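Local coordinates for protein alpha-L-rhamnosidase (Streptomyces avermitilis, PDB 3W5M) that hydrolyses terminal non-reducing alpha-L-rhamnose residues from alpha-L-rhamnosides, releasing L-rhamnose from citrus flavonoids and gum arabic, at residues W118-I123 with L400-V405; H307-P312 with E413-G418; G497-D502 with G580-T585. One frame throughout, in Å; residues are numbered along the deposited sequence.

Contact 1: W118-I123 with L400-V405; sequences WSAKWI and LAQLEV
L400 and Q402 anchor a loop on a strand: the irregular segment 118-123 is clamped to the face of strand 398-407 by apolar packing and by one side-chain amide oxygen that accepts two backbone N-H groups. L400 touches both indoles: CB lies over the six-membered ring of W122, 3.7 Å from the centroid, and chi1 of -172°, with CG anti to the backbone N, carries CD2 over that of W118, also 3.7 Å from the centroid. The remaining methyl, CD1, reaches A120 CB at 3.6 Å. Since A401 and L403 project from the opposite side of the strand, L403 toward F309, the loop covers the outer face of a beta sandwich, consistent with the jelly-roll sandwich of galactose-binding-like domains. Q402 supplies the polar half. Its OE1 takes S119 N at 2.8 Å, the N-H tilted slightly from the carbonyl plane, and A120 N at 3.2 Å, nearly along the C=O axis. The amide's rotation is also fixed at its other end, where NE2 donates to E404 OE2, close to the amide plane, at 2.7 Å, and to Q117 O. E404 pairs with R83 through OE1, and S119 OG is engaged by R414 NH1.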
loop_
_atom_site.group_PDB
_atom_site.type_symbol
_atom_site.label_atom_id
_atom_site.label_comp_id
_atom_site.label_asym_id
_atom_site.label_seq_id
_atom_site.Cartn_x
_atom_site.Cartn_y
_atom_site.Cartn_z
ATOM N N TRP A 118 -3.276 -22.684 -17.387
ATOM C CA TRP A 118 -3.559 -21.537 -18.252
ATOM C C TRP A 118 -3.290 -21.909 -19.698
ATOM O O TRP A 118 -2.241 -22.490 -20.025
ATOM C CB TRP A 118 -2.675 -20.340 -17.937
ATOM C CG TRP A 118 -2.903 -19.672 -16.632
ATOM C CD1 TRP A 118 -2.323 -19.989 -15.419
ATOM C CD2 TRP A 118 -3.699 -18.498 -16.406
ATOM N NE1 TRP A 118 -2.753 -19.101 -14.441
ATOM C CE2 TRP A 118 -3.596 -18.177 -15.024
ATOM C CE3 TRP A 118 -4.543 -17.722 -17.224
ATOM C CZ2 TRP A 118 -4.275 -17.099 -14.453
ATOM C CZ3 TRP A 118 -5.222 -16.634 -16.642
ATOM C CH2 TRP A 118 -5.079 -16.338 -15.274
ATOM N N SER A 119 -4.225 -21.576 -20.582
ATOM C CA SER A 119 -3.923 -21.618 -22.000
ATOM C C SER A 119 -3.990 -20.213 -22.645
ATOM O O SER A 119 -3.710 -20.040 -23.838
ATOM C CB SER A 119 -4.877 -22.572 -22.692
ATOM O OG SER A 119 -6.199 -22.104 -22.527
ATOM N N ALA A 120 -4.372 -19.215 -21.847
ATOM C CA ALA A 120 -4.430 -17.830 -22.299
ATOM C C ALA A 120 -3.038 -17.327 -22.743
ATOM O O ALA A 120 -2.021 -17.860 -22.300
ATOM C CB ALA A 120 -4.993 -16.958 -21.176
ATOM N N LYS A 121 -2.997 -16.322 -23.616
ATOM C CA LYS A 121 -1.750 -15.644 -24.007
ATOM C C LYS A 121 -1.712 -14.208 -23.500
ATOM O O LYS A 121 -2.750 -13.513 -23.466
ATOM C CB LYS A 121 -1.593 -15.591 -25.535
ATOM C CG LYS A 121 -1.948 -16.856 -26.302
ATOM C CD LYS A 121 -0.995 -17.998 -26.044
ATOM C CE LYS A 121 -1.111 -19.016 -27.179
ATOM N NZ LYS A 121 -0.839 -20.400 -26.708
ATOM N N TRP A 122 -0.514 -13.749 -23.139
ATOM C CA TRP A 122 -0.334 -12.355 -22.770
ATOM C C TRP A 122 -0.551 -11.473 -23.981
ATOM O O TRP A 122 0.068 -11.683 -25.029
ATOM C CB TRP A 122 1.063 -12.135 -22.228
ATOM C CG TRP A 122 1.281 -12.763 -20.904
ATOM C CD1 TRP A 122 1.869 -13.999 -20.641
ATOM C CD2 TRP A 122 0.933 -12.206 -19.644
ATOM N NE1 TRP A 122 1.894 -14.222 -19.282
ATOM C CE2 TRP A 122 1.348 -13.131 -18.645
ATOM C CE3 TRP A 122 0.306 -11.006 -19.249
ATOM C CZ2 TRP A 122 1.143 -12.900 -17.288
ATOM C CZ3 TRP A 122 0.104 -10.788 -17.885
ATOM C CH2 TRP A 122 0.520 -11.728 -16.930
ATOM N N ILE A 123 -1.405 -10.455 -23.842
ATOM C CA ILE A 123 -1.616 -9.517 -24.933
ATOM C C ILE A 123 -1.480 -8.061 -24.486
ATOM O O ILE A 123 -1.762 -7.716 -23.323
ATOM C CB ILE A 123 -2.976 -9.699 -25.628
ATOM C CG1 ILE A 123 -4.133 -9.477 -24.634
ATOM C CG2 ILE A 123 -3.063 -11.040 -26.362
ATOM C CD1 ILE A 123 -5.500 -9.514 -25.295
ATOM N N LEU A 400 -3.618 -10.896 -19.190
ATOM C CA LEU A 400 -3.836 -12.331 -19.328
ATOM C C LEU A 400 -5.242 -12.635 -18.815
ATOM O O LEU A 400 -5.600 -12.290 -17.681
ATOM C CB LEU A 400 -2.775 -13.118 -18.534
ATOM C CG LEU A 400 -2.756 -14.638 -18.728
ATOM C CD1 LEU A 400 -2.185 -14.953 -20.109
ATOM C CD2 LEU A 400 -1.921 -15.296 -17.650
ATOM N N ALA A 401 -6.086 -13.225 -19.663
ATOM C CA ALA A 401 -7.473 -13.502 -19.219
ATOM C C ALA A 401 -7.974 -14.844 -19.749
ATOM O O ALA A 401 -7.721 -15.185 -20.909
ATOM C CB ALA A 401 -8.404 -12.376 -19.660
ATOM N N GLN A 402 -8.654 -15.586 -18.896
ATOM C CA GLN A 402 -9.213 -16.916 -19.250
ATOM C C GLN A 402 -10.595 -17.072 -18.643
ATOM O O GLN A 402 -10.744 -17.116 -17.439
ATOM C CB GLN A 402 -8.315 -18.015 -18.704
ATOM C CG GLN A 402 -8.703 -19.453 -19.049
ATOM C CD GLN A 402 -7.469 -20.362 -18.969
ATOM O OE1 GLN A 402 -6.452 -20.085 -19.614
ATOM N NE2 GLN A 402 -7.561 -21.444 -18.195
ATOM N N LEU A 403 -11.599 -17.116 -19.521
ATOM C CA LEU A 403 -12.979 -17.294 -19.109
ATOM C C LEU A 403 -13.380 -18.729 -19.381
ATOM O O LEU A 403 -13.222 -19.227 -20.515
ATOM C CB LEU A 403 -13.879 -16.328 -19.898
ATOM C CG LEU A 403 -15.386 -16.533 -19.752
ATOM C CD1 LEU A 403 -15.871 -16.089 -18.382
ATOM C CD2 LEU A 403 -16.099 -15.774 -20.874
ATOM N N GLU A 404 -13.864 -19.394 -18.343
ATOM C CA GLU A 404 -14.275 -20.800 -18.424
ATOM C C GLU A 404 -15.747 -20.925 -18.115
ATOM O O GLU A 404 -16.192 -20.546 -17.056
ATOM C CB GLU A 404 -13.476 -21.625 -17.443
ATOM C CG GLU A 404 -11.988 -21.545 -17.795
ATOM C CD GLU A 404 -11.128 -22.452 -16.944
ATOM O OE1 GLU A 404 -11.693 -23.229 -16.125
ATOM O OE2 GLU A 404 -9.884 -22.378 -17.100
ATOM N N VAL A 405 -16.494 -21.445 -19.070
ATOM C CA VAL A 405 -17.926 -21.669 -18.867
ATOM C C VAL A 405 -18.202 -23.168 -18.893
ATOM O O VAL A 405 -17.829 -23.840 -19.865
ATOM C CB VAL A 405 -18.728 -21.022 -20.000
ATOM C CG1 VAL A 405 -20.216 -21.032 -19.628
ATOM C CG2 VAL A 405 -18.213 -19.603 -20.274
#

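Contact 2: H307-P312 with E413-G418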
loop_
_atom_site.group_PDB
_atom_site.type_symbol
_atom_site.label_atom_id
_atom_site.label_comp_id
_atom_site.label_asym_id
_atom_site.label_seq_id
_atom_site.Cartn_x
_atom_site.Cartn_y
_atom_site.Cartn_z
ATOM N N HIS A 307 -12.972 -8.524 -27.042
ATOM C CA HIS A 307 -13.189 -9.710 -27.843
ATOM C C HIS A 307 -14.657 -10.121 -27.778
ATOM O O HIS A 307 -15.192 -10.342 -26.679
ATOM C CB HIS A 307 -12.325 -10.823 -27.289
ATOM C CG HIS A 307 -12.501 -12.136 -27.986
ATOM N ND1 HIS A 307 -12.316 -12.293 -29.343
ATOM C CD2 HIS A 307 -12.809 -13.362 -27.503
ATOM C CE1 HIS A 307 -12.511 -13.560 -29.671
ATOM N NE2 HIS A 307 -12.826 -14.227 -28.576
ATOM N N GLU A 308 -15.300 -10.256 -28.945
ATOM C CA GLU A 308 -16.631 -10.889 -29.009
ATOM C C GLU A 308 -16.543 -12.367 -29.369
ATOM O O GLU A 308 -15.614 -12.788 -30.083
ATOM C CB GLU A 308 -17.576 -10.160 -29.976
ATOM C CG GLU A 308 -17.996 -8.797 -29.427
ATOM C CD GLU A 308 -19.066 -8.093 -30.264
ATOM O OE1 GLU A 308 -20.007 -8.776 -30.739
ATOM O OE2 GLU A 308 -18.962 -6.848 -30.431
ATOM N N PHE A 309 -17.485 -13.137 -28.848
ATOM C CA PHE A 309 -17.536 -14.578 -29.054
ATOM C C PHE A 309 -18.963 -15.071 -28.854
ATOM O O PHE A 309 -19.799 -14.406 -28.217
ATOM C CB PHE A 309 -16.564 -15.307 -28.093
ATOM C CG PHE A 309 -16.783 -14.963 -26.640
ATOM C CD1 PHE A 309 -16.293 -13.764 -26.111
ATOM C CD2 PHE A 309 -17.513 -15.806 -25.818
ATOM C CE1 PHE A 309 -16.527 -13.447 -24.786
ATOM C CE2 PHE A 309 -17.739 -15.504 -24.482
ATOM C CZ PHE A 309 -17.255 -14.311 -23.969
ATOM N N ARG A 310 -19.231 -16.253 -29.397
ATOM C CA ARG A 310 -20.536 -16.878 -29.336
ATOM C C ARG A 310 -20.460 -18.063 -28.372
ATOM O O ARG A 310 -19.484 -18.821 -28.384
ATOM C CB ARG A 310 -20.916 -17.321 -30.759
ATOM C CG ARG A 310 -22.357 -17.747 -30.989
ATOM C CD ARG A 310 -22.440 -18.686 -32.196
ATOM N NE ARG A 310 -23.806 -18.887 -32.686
ATOM C CZ ARG A 310 -24.174 -19.824 -33.566
ATOM N NH1 ARG A 310 -23.283 -20.684 -34.061
ATOM N NH2 ARG A 310 -25.448 -19.912 -33.950
ATOM N N LEU A 311 -21.456 -18.194 -27.506
ATOM C CA LEU A 311 -21.584 -19.347 -26.629
ATOM C C LEU A 311 -22.824 -20.158 -27.039
ATOM O O LEU A 311 -23.735 -19.605 -27.666
ATOM C CB LEU A 311 -21.698 -18.904 -25.165
ATOM C CG LEU A 311 -20.482 -18.200 -24.545
ATOM C CD1 LEU A 311 -20.768 -17.837 -23.093
ATOM C CD2 LEU A 311 -19.242 -19.069 -24.687
ATOM N N PRO A 312 -22.868 -21.464 -26.690
ATOM C CA PRO A 312 -24.055 -22.238 -27.084
ATOM C C PRO A 312 -25.307 -21.878 -26.289
ATOM O O PRO A 312 -25.202 -21.339 -25.185
ATOM C CB PRO A 312 -23.638 -23.686 -26.792
ATOM C CG PRO A 312 -22.626 -23.568 -25.705
ATOM C CD PRO A 312 -21.864 -22.307 -26.016
ATOM N N GLU A 413 -16.640 -24.365 -22.453
ATOM C CA GLU A 413 -16.034 -23.509 -23.447
ATOM C C GLU A 413 -14.974 -22.714 -22.705
ATOM O O GLU A 413 -15.170 -22.341 -21.546
ATOM C CB GLU A 413 -17.069 -22.546 -24.055
ATOM C CG GLU A 413 -18.224 -23.218 -24.798
ATOM C CD GLU A 413 -17.785 -23.992 -26.043
ATOM O OE1 GLU A 413 -16.672 -23.744 -26.566
ATOM O OE2 GLU A 413 -18.560 -24.865 -26.506
ATOM N N ARG A 414 -13.860 -22.473 -23.370
ATOM C CA ARG A 414 -12.825 -21.604 -22.822
ATOM C C ARG A 414 -12.534 -20.461 -23.798
ATOM O O ARG A 414 -12.212 -20.689 -24.969
ATOM C CB ARG A 414 -11.560 -22.432 -22.522
ATOM C CG ARG A 414 -10.528 -21.665 -21.725
ATOM C CD ARG A 414 -9.259 -22.487 -21.558
ATOM N NE ARG A 414 -9.494 -23.628 -20.678
ATOM C CZ ARG A 414 -8.533 -24.380 -20.154
ATOM N NH1 ARG A 414 -7.258 -24.117 -20.402
ATOM N NH2 ARG A 414 -8.853 -25.401 -19.387
ATOM N N ILE A 415 -12.659 -19.223 -23.317
ATOM C CA ILE A 415 -12.392 -18.042 -24.129
ATOM C C ILE A 415 -11.159 -17.402 -23.496
ATOM O O ILE A 415 -11.099 -17.263 -22.281
ATOM C CB ILE A 415 -13.601 -17.064 -24.109
ATOM C CG1 ILE A 415 -14.904 -17.767 -24.564
ATOM C CG2 ILE A 415 -13.298 -15.809 -24.912
ATOM C CD1 ILE A 415 -14.872 -18.284 -25.999
ATOM N N THR A 416 -10.153 -17.075 -24.300
ATOM C CA THR A 416 -8.936 -16.500 -23.736
ATOM C C THR A 416 -8.460 -15.261 -24.474
ATOM O O THR A 416 -8.785 -15.037 -25.644
ATOM C CB THR A 416 -7.758 -17.514 -23.743
ATOM O OG1 THR A 416 -7.503 -17.906 -25.086
ATOM C CG2 THR A 416 -8.060 -18.760 -22.911
ATOM N N SER A 417 -7.658 -14.473 -23.764
ATOM C CA SER A 417 -6.824 -13.463 -24.357
ATOM C C SER A 417 -5.896 -14.119 -25.375
ATOM O O SER A 417 -5.322 -15.208 -25.125
ATOM C CB SER A 417 -6.010 -12.745 -23.276
ATOM O OG SER A 417 -5.242 -13.642 -22.479
ATOM N N GLY A 418 -5.751 -13.425 -26.496
ATOM C CA GLY A 418 -4.972 -13.894 -27.636
ATOM C C GLY A 418 -5.104 -12.988 -28.857
ATOM O O GLY A 418 -5.693 -11.901 -28.780
#
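I415 pushes into the side chains of H307 and F309 between the two sheets of a beta sandwich, at an edge strand, a case of two sheets joined face to face by interleaved side chains. Strand 303-311 belongs to the seven-stranded antiparallel sheet, strand 412-416 is an outermost strand of the five-stranded one, and their segments approach to 9.2 Å at 169°, almost antiparallel but too far apart for backbone pairing. Each strand finds its backbone partners within its own sheet instead: F309 bonds with N370, and I415 with L403.

The isoleucine works with both branches. CG1 lies beside its backbone N and CG2 anti to it (chi1 -56°), which spreads the two carbons along the aromatic pair. CG1 hangs over one face of the F309 ring, displaced toward the rim, 3.9 Å from the centroid in a CH-pi contact; its closest ring atom is CD2, 3.5 Å away. CD1 turns back toward the base of the same ring, 3.6 Å from F309 CD2. CG2 touches both rings: it lies near F309 CD1 and meets the H307 ring at its edge, in plane, 3.6 Å from CD2. The imidazole is further steadied by stacking on W421, and the F309 side chain also packs on L403, so the neighbouring strand 398-407 shares in the same apolar layer.

At the far end of the interface the packing becomes thinner and less hydrophobic. L311 and E413 run alongside each other, pointing opposite ways, with CD2 of the leucine 4.1 Å from CB of the glutamate, and the same L311 methyl lies in plane at the edge of the F309 ring. Here only the aliphatic part of E413 does the touching. Its CG meets the pyrrolidine of P312 at CD, 3.9 Å away.

Contact 3: G497-D502 with G580-T585; sequences GVFVLD and GKPSTT
G580 and K581 bring the loop 580-585 to the outer end of the F499 ring, the first step in a case where a connecting loop is seated on a strand by one aromatic side chain. The backbone O of G580 stands obliquely off the ring, 4.1 Å from F499 CZ. K581 follows with the carbon part of its chain, crossing the phenylalanine at about a right angle, so that CG comes within 3.8 Å of F499 CZ.

P582 makes the central contact. Its CD is poised over the middle of the F499 ring, 3.4 Å from the centroid and only 5° off the normal, a nearly ideal CH-pi geometry for a carbon next to the amide nitrogen, whose pull probably polarises the C-H groups. The neighbouring CG carries the contact toward the root of the side chain, 3.4 Å from F499 CG. In the phenylalanine, chi1 of -61°, with CG anti to the carbonyl carbon, swings the ring so that its face lies against P582. An alanine at F499 is likely to leave the proline ring without the flat surface it rests on, opening a gap between loop and strand.

S583 turns its side chain away and contributes its carbonyl: O lies 3.6 Å from CD2 of L501, a methyl against a polar atom. Its backbone N is bonded to S586 OG, within the loop. T584 stands level with L501 in the register.

Beneath the loop, F499 and L501 are tied by backbone bonds to V575 and V573, and L501 also packs on A488 and V491. The loop thus leaves strand 572-576 and crosses the sheet to strand 587-594, passing over strands 498-503 and 480-493, a +3 connection of the kind found in the Greek-key sandwiches of concanavalin-like domains.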
loop_
_atom_site.group_PDB
_atom_site.type_symbol
_atom_site.label_atom_id
_atom_site.label_comp_id
_atom_site.label_asym_id
_atom_site.label_seq_id
_atom_site.Cartn_x
_atom_site.Cartn_y
_atom_site.Cartn_z
ATOM N N GLY A 497 -12.542 31.174 -8.561
ATOM C CA GLY A 497 -12.633 29.980 -9.429
ATOM C C GLY A 497 -11.747 28.812 -9.020
ATOM O O GLY A 497 -11.640 27.817 -9.749
ATOM N N VAL A 498 -11.100 28.932 -7.864
ATOM C CA VAL A 498 -10.300 27.830 -7.305
ATOM C C VAL A 498 -10.956 27.363 -6.020
ATOM O O VAL A 498 -10.844 28.024 -4.981
ATOM C CB VAL A 498 -8.832 28.250 -7.068
ATOM C CG1 VAL A 498 -8.043 27.137 -6.376
ATOM C CG2 VAL A 498 -8.174 28.645 -8.384
ATOM N N PHE A 499 -11.661 26.237 -6.096
ATOM C CA PHE A 499 -12.464 25.748 -4.986
ATOM C C PHE A 499 -11.710 24.657 -4.245
ATOM O O PHE A 499 -10.976 23.875 -4.866
ATOM C CB PHE A 499 -13.810 25.218 -5.482
ATOM C CG PHE A 499 -14.645 26.264 -6.181
ATOM C CD1 PHE A 499 -14.426 26.562 -7.530
ATOM C CD2 PHE A 499 -15.622 26.975 -5.484
ATOM C CE1 PHE A 499 -15.177 27.536 -8.177
ATOM C CE2 PHE A 499 -16.384 27.948 -6.123
ATOM C CZ PHE A 499 -16.159 28.233 -7.471
ATOM N N VAL A 500 -11.865 24.635 -2.925
ATOM C CA VAL A 500 -11.211 23.630 -2.086
ATOM C C VAL A 500 -12.299 22.915 -1.300
ATOM O O VAL A 500 -13.101 23.556 -0.609
ATOM C CB VAL A 500 -10.134 24.246 -1.161
ATOM C CG1 VAL A 500 -9.557 23.170 -0.246
ATOM C CG2 VAL A 500 -9.020 24.905 -1.964
ATOM N N LEU A 501 -12.373 21.590 -1.445
ATOM C CA LEU A 501 -13.397 20.815 -0.768
ATOM C C LEU A 501 -12.719 19.957 0.288
ATOM O O LEU A 501 -11.710 19.293 0.005
ATOM C CB LEU A 501 -14.223 19.964 -1.749
ATOM C CG LEU A 501 -15.224 20.672 -2.685
ATOM C CD1 LEU A 501 -14.515 21.392 -3.816
ATOM C CD2 LEU A 501 -16.299 19.736 -3.221
ATOM N N ASP A 502 -13.257 20.017 1.500
ATOM C CA ASP A 502 -12.702 19.338 2.667
ATOM C C ASP A 502 -13.499 18.085 2.938
ATOM O O ASP A 502 -14.709 18.142 3.147
ATOM C CB ASP A 502 -12.778 20.252 3.878
ATOM C CG ASP A 502 -12.149 19.651 5.129
ATOM O OD1 ASP A 502 -11.646 18.510 5.117
ATOM O OD2 ASP A 502 -12.127 20.370 6.148
ATOM N N GLY A 580 -19.417 26.853 -13.164
ATOM C CA GLY A 580 -20.264 27.304 -12.076
ATOM C C GLY A 580 -19.581 27.026 -10.759
ATOM O O GLY A 580 -18.359 27.062 -10.671
ATOM N N LYS A 581 -20.366 26.733 -9.736
ATOM C CA LYS A 581 -19.806 26.554 -8.403
ATOM C C LYS A 581 -20.011 25.128 -7.932
ATOM O O LYS A 581 -21.145 24.654 -7.862
ATOM C CB LYS A 581 -20.420 27.549 -7.408
ATOM C CG LYS A 581 -19.916 28.984 -7.526
ATOM C CD LYS A 581 -20.984 29.972 -7.048
ATOM C CE LYS A 581 -20.399 31.302 -6.584
ATOM N NZ LYS A 581 -19.794 32.120 -7.675
ATOM N N PRO A 582 -18.909 24.421 -7.612
ATOM C CA PRO A 582 -19.126 23.099 -7.021
ATOM C C PRO A 582 -19.858 23.180 -5.683
ATOM O O PRO A 582 -19.703 24.144 -4.946
ATOM C CB PRO A 582 -17.709 22.546 -6.805
ATOM C CG PRO A 582 -16.778 23.699 -6.949
ATOM C CD PRO A 582 -17.482 24.753 -7.769
ATOM N N SER A 583 -20.657 22.171 -5.390
ATOM C CA SER A 583 -21.273 22.044 -4.087
ATOM C C SER A 583 -20.653 20.823 -3.433
ATOM O O SER A 583 -19.787 20.154 -4.040
ATOM C CB SER A 583 -22.786 21.894 -4.227
ATOM O OG SER A 583 -23.102 20.806 -5.068
ATOM N N THR A 584 -21.067 20.528 -2.207
ATOM C CA THR A 584 -20.510 19.384 -1.490
ATOM C C THR A 584 -20.801 18.074 -2.228
ATOM O O THR A 584 -20.054 17.101 -2.077
ATOM C CB THR A 584 -20.994 19.287 -0.026
ATOM O OG1 THR A 584 -22.412 19.059 0.013
ATOM C CG2 THR A 584 -20.638 20.542 0.768
ATOM N N THR A 585 -21.870 18.036 -3.024
ATOM C CA THR A 585 -22.205 16.807 -3.726
ATOM C C THR A 585 -21.299 16.578 -4.949
ATOM O O THR A 585 -21.292 15.483 -5.493
ATOM C CB THR A 585 -23.689 16.723 -4.170
ATOM O OG1 THR A 585 -23.994 17.846 -4.990
ATOM C CG2 THR A 585 -24.650 16.639 -2.979
#

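Overall arrangement
From the N terminus, the chain reaches contact 1 in the loop after strand 106-110, and closes it 277 residues later on strand 398-407, after running through the CBM67 module. Contact 2 opens within this span, at strand 303-311, and closes after it at strand 412-416, so the two cross. They share a sheet, as strands 398-407 and 412-416 are neighbours, and they touch, K121 O lying 2.7 Å from S417 OG in a probable hydrogen bond. Contact 1 dresses one face of that sheet; contact 2 joins the other to the facing sheet. Contact 3 follows in series, a shorter closure within the concanavalin-like domain, its nearest atoms about 34 and 33 Å from contacts 1 and 2.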